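Local coordinates for VgrG protein (Vibrio cholerae, PDB 4DTH) that probably cross-links G-actin through its actin cross-linking toxin domain, which binds ATP and magnesium, at residues A[29-41]-A[81-93]. Numbering follows the deposited sequence. Where two conformers were deposited one is given.
Sequences NELAGLVVAMPAN and YQNWQTHTVELVS. With ATP (adenosine-5'-triphosphate), chain B.
Thr88 OG1 donates a hydrogen bond to Glu30 OE1 (2.7 Å), which accepts on the lone pair facing away from its other oxygen. Glu30 reaches this far because its chain runs extended, CG trans to the backbone N (chi1 -166°). Thr88 OG1 in turn accepts from Met64 N, so two bonds grip the hydroxyl; Asp63 lies close to Glu30 OE1, a like charge that may raise the carboxylate's proton affinity.

The backbone bonds illustrate how one long strand can pair with two successive strands, 24-30 and 34-38. Strand 85-93 pairs antiparallel with Asn29 and Glu30, then with 34-38, and between them the chain swings away from the long strand at Ala32 and Gly33. At this break a water takes the N-H of Val89 (2.7 Å to its N) and donates to the carbonyl oxygens of Leu31 and Leu34, while Leu31 N still reaches Val89 O in a nearly straight bond of 2.8 Å. The long strand also leads into the nucleotide site: Glu90 belongs to a magnesium site, and Ser93 O accepts from the ATP ribose O2' at 2.6 Å.

Val89 packs where the two pairings part, its CG2 wedged between Leu34 CD1 (3.5 Å) and Val36 CB. Leu31 meets Leu91 crosswise, and Phe118 and Met111 of helix 101-124 pack against this side. Farther along, Thr86 packs on Val35. Beyond Met38, Pro39 lies over one face of the Trp84 indole, CD 3.9 Å from the six-membered ring's centroid in a CH-pi contact; Tyr81 CD1 backs the opposite face. Trp84 NE1, buried here, finds no hydrogen-bond partner.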
ATOM      1  N   ASN A  29       8.439  -3.859   3.803  1.00 19.69           N
ATOM      2  CA  ASN A  29       9.143  -4.821   4.624  1.00 19.27           C
ATOM      3  C   ASN A  29       9.546  -4.222   5.971  1.00 21.97           C
ATOM      4  O   ASN A  29      10.534  -3.482   6.055  1.00 20.99           O
ATOM      5  CB  ASN A  29      10.378  -5.229   3.803  1.00 21.29           C
ATOM      6  CG  ASN A  29      11.237  -6.327   4.345  1.00 34.73           C
ATOM      7  OD1 ASN A  29      12.432  -6.397   4.031  1.00 34.53           O
ATOM      8  ND2 ASN A  29      10.651  -7.225   5.093  1.00 24.39           N
ATOM      9  N   GLU A  30       8.767  -4.544   7.020  1.00 19.27           N
ATOM     10  CA  GLU A  30       9.033  -4.040   8.369  1.00 20.06           C
ATOM     11  C   GLU A  30      10.150  -4.863   9.006  1.00 24.47           C
ATOM     12  O   GLU A  30      10.115  -6.088   8.981  1.00 25.16           O
ATOM     13  CB  GLU A  30       7.757  -4.058   9.221  1.00 22.09           C
ATOM     14  CG  GLU A  30       7.845  -3.257  10.509  1.00 31.87           C
ATOM     15  CD  GLU A  30       6.631  -3.391  11.410  1.00 46.38           C
ATOM     16  OE1 GLU A  30       6.501  -2.567  12.341  1.00 35.75           O
ATOM     17  OE2 GLU A  30       5.804  -4.304  11.184  1.00 41.83           O
ATOM     18  N   LEU A  31      11.156  -4.188   9.536  1.00 20.75           N
ATOM     19  CA  LEU A  31      12.302  -4.868  10.140  1.00 20.77           C
ATOM     20  C   LEU A  31      12.086  -5.162  11.618  1.00 24.78           C
ATOM     21  O   LEU A  31      11.400  -4.408  12.312  1.00 23.84           O
ATOM     22  CB  LEU A  31      13.575  -4.024   9.972  1.00 20.14           C
ATOM     23  CG  LEU A  31      13.995  -3.624   8.555  1.00 24.22           C
ATOM     24  CD1 LEU A  31      15.247  -2.816   8.593  1.00 24.30           C
ATOM     25  CD2 LEU A  31      14.187  -4.847   7.631  1.00 26.13           C
ATOM     26  N   ALA A  32      12.682  -6.265  12.100  1.00 22.54           N
ATOM     27  CA  ALA A  32      12.675  -6.618  13.519  1.00 22.89           C
ATOM     28  C   ALA A  32      14.096  -6.487  14.044  1.00 25.27           C
ATOM     29  O   ALA A  32      15.057  -6.715  13.300  1.00 24.68           O
ATOM     30  CB  ALA A  32      12.181  -8.045  13.720  1.00 24.16           C
ATOM     31  N   GLY A  33      14.215  -6.105  15.310  1.00 21.38           N
ATOM     32  CA  GLY A  33      15.500  -6.012  15.991  1.00 20.56           C
ATOM     33  C   GLY A  33      15.998  -4.619  16.287  1.00 23.42           C
ATOM     34  O   GLY A  33      17.018  -4.476  16.966  1.00 22.14           O
ATOM     35  N   LEU A  34      15.325  -3.590  15.744  1.00 19.03           N
ATOM     36  CA  LEU A  34      15.733  -2.201  15.951  1.00 18.21           C
ATOM     37  C   LEU A  34      14.562  -1.248  15.829  1.00 21.13           C
ATOM     38  O   LEU A  34      13.462  -1.632  15.404  1.00 20.70           O
ATOM     39  CB  LEU A  34      16.873  -1.785  14.969  1.00 17.86           C
ATOM     40  CG  LEU A  34      16.599  -1.837  13.448  1.00 21.93           C
ATOM     41  CD1 LEU A  34      15.729  -0.687  12.980  1.00 21.79           C
ATOM     42  CD2 LEU A  34      17.876  -1.692  12.675  1.00 22.70           C
ATOM     43  N   VAL A  35      14.832   0.018  16.156  1.00 17.75           N
ATOM     44  CA  VAL A  35      13.907   1.127  15.981  1.00 18.13           C
ATOM     45  C   VAL A  35      14.664   2.334  15.417  1.00 20.06           C
ATOM     46  O   VAL A  35      15.891   2.397  15.499  1.00 20.14           O
ATOM     47  CB  VAL A  35      13.203   1.504  17.313  1.00 22.15           C
ATOM     48  CG1 VAL A  35      12.200   0.423  17.755  1.00 22.33           C
ATOM     49  CG2 VAL A  35      14.221   1.831  18.419  1.00 22.15           C
ATOM     50  N   VAL A  36      13.916   3.297  14.875  1.00 17.69           N
ATOM     51  CA  VAL A  36      14.419   4.603  14.470  1.00 17.08           C
ATOM     52  C   VAL A  36      13.749   5.604  15.419  1.00 20.87           C
ATOM     53  O   VAL A  36      12.560   5.464  15.725  1.00 20.24           O
ATOM     54  CB  VAL A  36      14.194   4.973  12.971  1.00 20.46           C
ATOM     55  CG1 VAL A  36      12.707   5.020  12.599  1.00 20.00           C
ATOM     56  CG2 VAL A  36      14.882   6.300  12.614  1.00 20.47           C
ATOM     57  N   ALA A  37      14.506   6.579  15.906  1.00 19.25           N
ATOM     58  CA  ALA A  37      13.924   7.640  16.724  1.00 19.73           C
ATOM     59  C   ALA A  37      14.137   8.933  15.960  1.00 24.02           C
ATOM     60  O   ALA A  37      15.189   9.129  15.338  1.00 21.92           O
ATOM     61  CB  ALA A  37      14.557   7.694  18.090  1.00 20.62           C
ATOM     62  N   MET A  38      13.097   9.762  15.902  1.00 22.33           N
ATOM     63  CA  MET A  38      13.115  11.009  15.145  1.00 24.00           C
ATOM     64  C   MET A  38      12.300  12.080  15.868  1.00 29.30           C
ATOM     65  O   MET A  38      11.442  11.706  16.674  1.00 27.77           O
ATOM     66  CB  MET A  38      12.487  10.771  13.762  1.00 27.16           C
ATOM     67  CG  MET A  38      13.475  10.336  12.730  1.00 32.01           C
ATOM     68  SD  MET A  38      12.783  10.380  11.065  1.00 38.05           S
ATOM     69  CE  MET A  38      11.980   8.896  11.043  1.00 33.75           C
ATOM     70  N   PRO A  39      12.473  13.397  15.553  1.00 27.80           N
ATOM     71  CA  PRO A  39      11.595  14.415  16.166  1.00 28.21           C
ATOM     72  C   PRO A  39      10.120  14.120  15.888  1.00 31.20           C
ATOM     73  O   PRO A  39       9.797  13.494  14.880  1.00 30.00           O
ATOM     74  CB  PRO A  39      11.999  15.712  15.454  1.00 30.28           C
ATOM     75  CG  PRO A  39      13.391  15.479  14.983  1.00 34.54           C
ATOM     76  CD  PRO A  39      13.436  14.020  14.616  1.00 29.69           C
ATOM     77  N   ALA A  40       9.228  14.568  16.772  1.00 29.35           N
ATOM     78  CA  ALA A  40       7.784  14.396  16.582  1.00 29.90           C
ATOM     79  C   ALA A  40       7.351  15.123  15.304  1.00 36.46           C
ATOM     80  O   ALA A  40       7.958  16.136  14.938  1.00 36.34           O
ATOM     81  CB  ALA A  40       7.037  14.956  17.780  1.00 31.03           C
ATOM     82  N   ASN A  41       6.342  14.574  14.602  1.00 34.62           N
ATOM     83  CA  ASN A  41       5.792  15.123  13.355  1.00 35.06           C
ATOM     84  C   ASN A  41       6.828  15.202  12.195  1.00 37.79           C
ATOM     85  O   ASN A  41       6.674  16.000  11.265  1.00 38.36           O
ATOM     86  CB  ASN A  41       5.024  16.456  13.616  1.00 38.55           C
ATOM     87  CG  ASN A  41       4.058  16.899  12.533  1.00 63.93           C
ATOM     88  OD1 ASN A  41       3.929  18.096  12.245  1.00 62.96           O
ATOM     89  ND2 ASN A  41       3.360  15.962  11.903  1.00 52.71           N
ATOM     90  N   TYR A  81      16.988  15.878  22.179  1.00 30.51           N
ATOM     91  CA  TYR A  81      16.121  14.809  21.685  1.00 29.05           C
ATOM     92  C   TYR A  81      14.711  15.046  22.214  1.00 33.04           C
ATOM     93  O   TYR A  81      13.934  14.101  22.306  1.00 31.53           O
ATOM     94  CB  TYR A  81      16.646  13.418  22.094  1.00 28.46           C
ATOM     95  CG  TYR A  81      18.008  13.119  21.516  1.00 27.20           C
ATOM     96  CD1 TYR A  81      18.148  12.695  20.197  1.00 28.44           C
ATOM     97  CD2 TYR A  81      19.162  13.299  22.272  1.00 27.45           C
ATOM     98  CE1 TYR A  81      19.404  12.448  19.648  1.00 27.60           C
ATOM     99  CE2 TYR A  81      20.423  13.062  21.730  1.00 27.93           C
ATOM    100  CZ  TYR A  81      20.538  12.632  20.420  1.00 30.60           C
ATOM    101  OH  TYR A  81      21.776  12.386  19.885  1.00 26.58           O
ATOM    102  N   GLN A  82      14.380  16.311  22.552  1.00 31.23           N
ATOM    103  CA  GLN A  82      13.071  16.651  23.106  1.00 31.27           C
ATOM    104  C   GLN A  82      11.922  16.378  22.171  1.00 32.77           C
ATOM    105  O   GLN A  82      11.960  16.764  21.000  1.00 32.46           O
ATOM    106  CB  GLN A  82      13.030  18.073  23.691  1.00 33.82           C
ATOM    107  CG  GLN A  82      12.738  18.112  25.197  1.00 62.66           C
ATOM    108  CD  GLN A  82      13.726  17.319  26.029  1.00 92.63           C
ATOM    109  OE1 GLN A  82      13.543  16.123  26.294  1.00 90.70           O
ATOM    110  NE2 GLN A  82      14.792  17.968  26.467  1.00 88.12           N
ATOM    111  N   ASN A  83      10.918  15.660  22.697  1.00 28.30           N
ATOM    112  CA  ASN A  83       9.691  15.252  22.007  1.00 27.90           C
ATOM    113  C   ASN A  83       9.886  14.204  20.909  1.00 30.52           C
ATOM    114  O   ASN A  83       8.923  13.861  20.228  1.00 30.03           O
ATOM    115  CB  ASN A  83       8.852  16.461  21.544  1.00 32.35           C
ATOM    116  CG  ASN A  83       8.563  17.455  22.652  1.00 52.79           C
ATOM    117  OD1 ASN A  83       8.304  17.094  23.806  1.00 42.32           O
ATOM    118  ND2 ASN A  83       8.634  18.731  22.325  1.00 47.45           N
ATOM    119  N   TRP A  84      11.108  13.655  20.770  1.00 25.85           N
ATOM    120  CA  TRP A  84      11.394  12.617  19.776  1.00 25.13           C
ATOM    121  C   TRP A  84      10.579  11.364  20.037  1.00 27.98           C
ATOM    122  O   TRP A  84      10.327  11.011  21.195  1.00 26.49           O
ATOM    123  CB  TRP A  84      12.892  12.273  19.750  1.00 24.40           C
ATOM    124  CG  TRP A  84      13.749  13.240  18.986  1.00 25.22           C
ATOM    125  CD1 TRP A  84      13.683  14.606  19.013  1.00 28.90           C
ATOM    126  CD2 TRP A  84      14.887  12.909  18.177  1.00 25.54           C
ATOM    127  NE1 TRP A  84      14.681  15.144  18.231  1.00 28.47           N
ATOM    128  CE2 TRP A  84      15.442  14.125  17.714  1.00 29.92           C
ATOM    129  CE3 TRP A  84      15.495  11.699  17.800  1.00 26.19           C
ATOM    130  CZ2 TRP A  84      16.564  14.165  16.880  1.00 29.53           C
ATOM    131  CZ3 TRP A  84      16.602  11.738  16.963  1.00 28.04           C
ATOM    132  CH2 TRP A  84      17.121  12.958  16.503  1.00 28.93           C
ATOM    133  N   GLN A  85      10.160  10.707  18.948  1.00 24.78           N
ATOM    134  CA  GLN A  85       9.348   9.490  18.980  1.00 24.17           C
ATOM    135  C   GLN A  85      10.099   8.319  18.383  1.00 25.82           C
ATOM    136  O   GLN A  85      10.883   8.514  17.450  1.00 25.87           O
ATOM    137  CB  GLN A  85       8.055   9.701  18.169  1.00 25.83           C
ATOM    138  CG  GLN A  85       7.156  10.840  18.689  1.00 30.55           C
ATOM    139  CD  GLN A  85       6.545  10.503  20.019  1.00 38.09           C
ATOM    140  OE1 GLN A  85       5.832   9.511  20.152  1.00 31.94           O
ATOM    141  NE2 GLN A  85       6.811  11.319  21.030  1.00 29.53           N
ATOM    142  N   THR A  86       9.850   7.112  18.896  0.50 21.43           N
ATOM    143  CA  THR A  86      10.455   5.882  18.390  0.50 20.66           C
ATOM    144  C   THR A  86       9.465   5.191  17.448  0.50 23.59           C
ATOM    145  O   THR A  86       8.256   5.198  17.710  0.50 22.58           O
ATOM    146  CB  THR A  86      10.868   4.996  19.570  0.50 27.23           C
ATOM    147  OG1 THR A  86      11.890   5.644  20.328  0.50 27.53           O
ATOM    148  CG2 THR A  86      11.347   3.653  19.152  0.50 23.00           C
ATOM    149  N   HIS A  87       9.970   4.607  16.350  1.00 20.30           N
ATOM    150  CA  HIS A  87       9.151   3.883  15.384  1.00 20.36           C
ATOM    151  C   HIS A  87       9.879   2.658  14.914  1.00 22.03           C
ATOM    152  O   HIS A  87      11.110   2.641  14.908  1.00 20.77           O
ATOM    153  CB  HIS A  87       8.829   4.765  14.159  1.00 22.53           C
ATOM    154  CG  HIS A  87       8.098   6.041  14.464  1.00 27.12           C
ATOM    155  ND1 HIS A  87       6.739   6.156  14.258  1.00 30.40           N
ATOM    156  CD2 HIS A  87       8.575   7.234  14.884  1.00 30.21           C
ATOM    157  CE1 HIS A  87       6.427   7.397  14.596  1.00 30.19           C
ATOM    158  NE2 HIS A  87       7.496   8.079  14.983  1.00 30.23           N
ATOM    159  N   THR A  88       9.139   1.669  14.422  1.00 19.55           N
ATOM    160  CA  THR A  88       9.763   0.535  13.749  1.00 19.25           C
ATOM    161  C   THR A  88      10.238   1.088  12.380  1.00 22.45           C
ATOM    162  O   THR A  88       9.784   2.155  11.947  1.00 21.33           O
ATOM    163  CB  THR A  88       8.779  -0.632  13.574  1.00 28.56           C
ATOM    164  OG1 THR A  88       7.650  -0.189  12.816  1.00 27.58           O
ATOM    165  CG2 THR A  88       8.326  -1.220  14.910  1.00 30.09           C
ATOM    166  N   VAL A  89      11.158   0.385  11.736  1.00 19.51           N
ATOM    167  CA  VAL A  89      11.688   0.767  10.434  1.00 19.39           C
ATOM    168  C   VAL A  89      11.053  -0.124   9.380  1.00 23.49           C
ATOM    169  O   VAL A  89      11.040  -1.351   9.512  1.00 23.63           O
ATOM    170  CB  VAL A  89      13.235   0.706  10.373  1.00 22.20           C
ATOM    171  CG1 VAL A  89      13.745   0.834   8.937  1.00 21.64           C
ATOM    172  CG2 VAL A  89      13.865   1.774  11.261  1.00 22.01           C
ATOM    173  N   GLU A  90      10.543   0.498   8.316  1.00 20.19           N
ATOM    174  CA  GLU A  90       9.969  -0.239   7.208  1.00 19.24           C
ATOM    175  C   GLU A  90      10.700   0.125   5.921  1.00 22.49           C
ATOM    176  O   GLU A  90      10.856   1.311   5.610  1.00 21.93           O
ATOM    177  CB  GLU A  90       8.471   0.041   7.091  1.00 20.42           C
ATOM    178  CG  GLU A  90       7.799  -0.763   5.987  1.00 25.18           C
ATOM    179  CD  GLU A  90       6.334  -0.431   5.820  1.00 35.96           C
ATOM    180  OE1 GLU A  90       6.002   0.775   5.762  1.00 29.40           O
ATOM    181  OE2 GLU A  90       5.520  -1.375   5.721  1.00 26.95           O
ATOM    182  N   LEU A  91      11.150  -0.894   5.188  1.00 16.64           N
ATOM    183  CA  LEU A  91      11.833  -0.713   3.904  1.00 16.61           C
ATOM    184  C   LEU A  91      10.763  -0.824   2.827  1.00 20.01           C
ATOM    185  O   LEU A  91      10.022  -1.811   2.787  1.00 19.26           O
ATOM    186  CB  LEU A  91      12.968  -1.735   3.696  1.00 16.47           C
ATOM    187  CG  LEU A  91      14.010  -1.869   4.832  1.00 19.64           C
ATOM    188  CD1 LEU A  91      15.144  -2.782   4.413  1.00 19.97           C
ATOM    189  CD2 LEU A  91      14.550  -0.502   5.271  1.00 19.67           C
ATOM    190  N   VAL A  92      10.615   0.246   2.030  1.00 16.97           N
ATOM    191  CA  VAL A  92       9.546   0.361   1.021  1.00 17.08           C
ATOM    192  C   VAL A  92      10.186   0.472  -0.356  1.00 21.40           C
ATOM    193  O   VAL A  92      10.847   1.470  -0.648  1.00 20.06           O
ATOM    194  CB  VAL A  92       8.612   1.572   1.341  1.00 20.51           C
ATOM    195  CG1 VAL A  92       7.507   1.704   0.296  1.00 20.65           C
ATOM    196  CG2 VAL A  92       8.007   1.456   2.740  1.00 20.14           C
ATOM    197  N   SER A  93      10.019  -0.552  -1.199  1.00 19.35           N
ATOM    198  CA  SER A  93      10.676  -0.512  -2.503  1.00 18.63           C
ATOM    199  C   SER A  93      10.114   0.538  -3.447  1.00 22.48           C
ATOM    200  O   SER A  93       8.940   0.911  -3.339  1.00 21.73           O
ATOM    201  CB  SER A  93      10.641  -1.882  -3.179  1.00 21.41           C
ATOM    202  OG  SER A  93       9.355  -2.188  -3.704  1.00 21.56           O
TER
HETATM  203  PG  ATP B 401      -1.196   3.213   3.366  0.50 92.25           P
HETATM  204  O1G ATP B 401      -1.628   1.803   3.119  0.50 93.34           O
HETATM  205  O2G ATP B 401      -2.189   4.189   2.801  0.50 92.91           O
HETATM  206  O3G ATP B 401      -1.022   3.507   4.829  0.50 92.76           O
HETATM  207  PB  ATP B 401       1.190   4.499   2.387  0.50 85.57           P
HETATM  208  O1B ATP B 401       0.480   5.753   2.066  0.50 86.37           O
HETATM  209  O2B ATP B 401       2.007   4.716   3.639  0.50 86.26           O
HETATM  210  O3B ATP B 401       0.207   3.401   2.616  0.50 89.32           O
HETATM  211  PA  ATP B 401       1.985   4.117  -0.302  0.60 72.32           P
HETATM  212  O1A ATP B 401       0.639   4.634  -0.626  0.60 72.73           O
HETATM  213  O2A ATP B 401       3.010   5.084  -0.902  0.60 73.13           O
HETATM  214  O3A ATP B 401       2.156   4.081   1.178  0.60 79.31           O
HETATM  215  O5' ATP B 401       2.134   2.644  -0.923  1.00 62.23           O
HETATM  216  C5' ATP B 401       3.462   2.096  -0.933  1.00 49.47           C
HETATM  217  C4' ATP B 401       3.533   0.781  -1.663  1.00 37.98           C
HETATM  218  O4' ATP B 401       3.018   0.933  -3.018  1.00 33.12           O
HETATM  219  C3' ATP B 401       4.957   0.251  -1.831  1.00 31.22           C
HETATM  220  O3' ATP B 401       5.020  -1.173  -1.777  1.00 26.13           O
HETATM  221  C2' ATP B 401       5.329   0.782  -3.208  1.00 30.31           C
HETATM  222  O2' ATP B 401       6.448   0.138  -3.794  1.00 30.31           O
HETATM  223  C1' ATP B 401       4.024   0.520  -3.931  1.00 30.37           C
HETATM  224  N9  ATP B 401       3.837   1.208  -5.211  1.00 27.29           N
HETATM  225  C8  ATP B 401       3.855   2.558  -5.436  1.00 27.41           C
HETATM  226  N7  ATP B 401       3.644   2.884  -6.689  1.00 26.83           N
HETATM  227  C5  ATP B 401       3.480   1.665  -7.332  1.00 24.86           C
HETATM  228  C6  ATP B 401       3.213   1.315  -8.671  1.00 25.60           C
HETATM  229  N6  ATP B 401       3.055   2.204  -9.660  1.00 25.24           N
HETATM  230  N1  ATP B 401       3.091  -0.001  -8.963  1.00 25.54           N
HETATM  231  C2  ATP B 401       3.228  -0.898  -7.983  1.00 23.81           C
HETATM  232  N3  ATP B 401       3.477  -0.691  -6.692  1.00 23.91           N
HETATM  233  C4  ATP B 401       3.599   0.621  -6.423  1.00 25.76           C
HETATM  234  O   HOH W   1      12.180  -1.805  13.011  1.00 22.80           O
HETATM  235  O   HOH W   2       8.709  10.959  14.519  1.00 27.91           O
HETATM  236  O   HOH W   3      10.455  16.552  18.587  1.00 37.51           O